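Local coordinates for periplasmic sugar-binding protein (Chloroflexus aurantiacus, PDB 4RXU) that binds D-glucose in a cleft and probably serves as the periplasmic solute-binding component of an ABC-type sugar transporter, at residues Asp166-Ala169 / Phe170-Phe173. Numbering follows the deposited sequence.
Sequences DNNA and FLFF. With BGC (beta-D-glucopyranose), chain C.
F172 folds back along the first turn of its helix and lays one ring face over the carbonyl of N168, whose O stands 3.0 Å above the ring plane, displaced toward the rim. The same O accepts the backbone N of F172 at 2.7 Å in a nearly straight bond (171°). F172 CG lies only 3.1 Å from N168 O, so ring and carbonyl are packed tightly. With CG beside the backbone N (chi1 -59°), the ring runs back to N168, where F172 CZ meets N168 CB at 3.7 Å; its edge, in plane, faces O2 of the glucose. Reducing F172 to an alanine is likely to open a gap beside the sugar and strip the ring from the N168 carbonyl and CB. This is the N-terminal end of helix 167-185, the helix of a beta-alpha-beta unit between strands 155-159 and 189-191 in the periplasmic binding protein fold. D166 is its N-cap: D166 OD1 takes the backbone N of N168 at 2.9 Å, from well above the carboxylate plane, while D166 OD2 accepts glucose O1 at 2.6 Å and also W222 NE1. N168 ND2 donates to glucose O1 at 3.1 Å and weakly to glucose O2, and is further held by the carbonyl of D118. L171, partly exposed, marks the looser side: its side chain crosses that of N167 at a slant, L171 CD1 3.7 Å from N167 ND2, in van der Waals contact only. The F170 ring lies on the other flank of the turn from the glucose, in a cation-pi contact with R208 of helix 208-218.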
loop_
_atom_site.group_PDB
_atom_site.type_symbol
_atom_site.label_atom_id
_atom_site.label_comp_id
_atom_site.label_asym_id
_atom_site.label_seq_id
_atom_site.Cartn_x
_atom_site.Cartn_y
_atom_site.Cartn_z
ATOM N N ASP A 166 4.681 0.661 -8.518
ATOM C CA ASP A 166 3.546 1.166 -7.733
ATOM C C ASP A 166 3.891 2.545 -7.201
ATOM O O ASP A 166 4.790 2.677 -6.380
ATOM C CB ASP A 166 3.324 0.188 -6.568
ATOM C CG ASP A 166 2.215 0.581 -5.649
ATOM O OD1 ASP A 166 1.520 1.592 -5.908
ATOM O OD2 ASP A 166 2.051 -0.182 -4.660
ATOM N N ASN A 167 3.206 3.584 -7.660
ATOM C CA ASN A 167 3.480 4.916 -7.108
ATOM C C ASN A 167 3.344 4.958 -5.587
ATOM O O ASN A 167 4.008 5.750 -4.908
ATOM C CB ASN A 167 2.572 5.948 -7.758
ATOM C CG ASN A 167 2.942 7.352 -7.392
ATOM O OD1 ASN A 167 4.056 7.809 -7.676
ATOM N ND2 ASN A 167 2.004 8.063 -6.788
ATOM N N ASN A 168 2.443 4.150 -5.047
ATOM C CA ASN A 168 2.287 4.133 -3.588
ATOM C C ASN A 168 3.566 3.700 -2.885
ATOM O O ASN A 168 3.804 4.120 -1.771
ATOM C CB ASN A 168 1.145 3.211 -3.157
ATOM C CG ASN A 168 -0.218 3.761 -3.480
ATOM O OD1 ASN A 168 -0.386 4.935 -3.757
ATOM N ND2 ASN A 168 -1.215 2.906 -3.379
ATOM N N ALA A 169 4.385 2.864 -3.519
ATOM C CA ALA A 169 5.643 2.444 -2.890
ATOM C C ALA A 169 6.518 3.668 -2.618
ATOM O O ALA A 169 7.169 3.750 -1.596
ATOM C CB ALA A 169 6.367 1.423 -3.741
ATOM N N PHE A 170 6.519 4.621 -3.541
ATOM C CA PHE A 170 7.276 5.857 -3.340
ATOM C C PHE A 170 6.636 6.696 -2.247
ATOM O O PHE A 170 7.339 7.313 -1.420
ATOM C CB PHE A 170 7.360 6.649 -4.643
ATOM C CG PHE A 170 8.343 6.092 -5.624
ATOM C CD1 PHE A 170 7.966 5.092 -6.487
ATOM C CD2 PHE A 170 9.640 6.556 -5.670
ATOM C CE1 PHE A 170 8.867 4.569 -7.396
ATOM C CE2 PHE A 170 10.540 6.027 -6.570
ATOM C CZ PHE A 170 10.150 5.034 -7.437
ATOM N N LEU A 171 5.308 6.747 -2.226
ATOM C CA LEU A 171 4.602 7.541 -1.194
ATOM C C LEU A 171 4.816 6.945 0.196
ATOM O O LEU A 171 5.096 7.667 1.156
ATOM C CB LEU A 171 3.099 7.677 -1.491
ATOM C CG LEU A 171 2.794 8.441 -2.787
ATOM C CD1 LEU A 171 1.316 8.385 -3.186
ATOM C CD2 LEU A 171 3.249 9.885 -2.634
ATOM N N PHE A 172 4.704 5.633 0.319
ATOM C CA PHE A 172 4.920 5.013 1.615
ATOM C C PHE A 172 6.362 5.254 2.059
ATOM O O PHE A 172 6.632 5.494 3.224
ATOM C CB PHE A 172 4.701 3.511 1.578
ATOM C CG PHE A 172 3.334 3.075 1.147
ATOM C CD1 PHE A 172 2.164 3.710 1.557
ATOM C CD2 PHE A 172 3.231 1.951 0.358
ATOM C CE1 PHE A 172 0.918 3.250 1.127
ATOM C CE2 PHE A 172 2.005 1.481 -0.046
ATOM C CZ PHE A 172 0.847 2.127 0.327
ATOM N N PHE A 173 7.300 5.136 1.122
ATOM C CA PHE A 173 8.686 5.316 1.491
ATOM C C PHE A 173 8.937 6.780 1.901
ATOM O O PHE A 173 9.635 7.058 2.893
ATOM C CB PHE A 173 9.647 4.937 0.386
ATOM C CG PHE A 173 11.060 4.989 0.839
ATOM C CD1 PHE A 173 11.598 3.960 1.585
ATOM C CD2 PHE A 173 11.813 6.135 0.618
ATOM C CE1 PHE A 173 12.899 4.055 2.063
ATOM C CE2 PHE A 173 13.091 6.228 1.073
ATOM C CZ PHE A 173 13.625 5.206 1.819
HETATM C C2 BGC C . -1.516 -0.954 -1.687
HETATM C C3 BGC C . -1.186 -1.735 -0.431
HETATM C C4 BGC C . -0.738 -3.137 -0.814
HETATM C C5 BGC C . 0.380 -3.095 -1.857
HETATM C C6 BGC C . 0.753 -4.457 -2.398
HETATM C C1 BGC C . -0.218 -0.949 -2.478
HETATM O O1 BGC C . -0.254 -0.075 -3.568
HETATM O O2 BGC C . -1.933 0.367 -1.330
HETATM O O3 BGC C . -2.354 -1.773 0.384
HETATM O O4 BGC C . -0.181 -3.772 0.353
HETATM O O5 BGC C . 0.007 -2.278 -2.950
HETATM O O6 BGC C . -0.395 -5.195 -2.823
#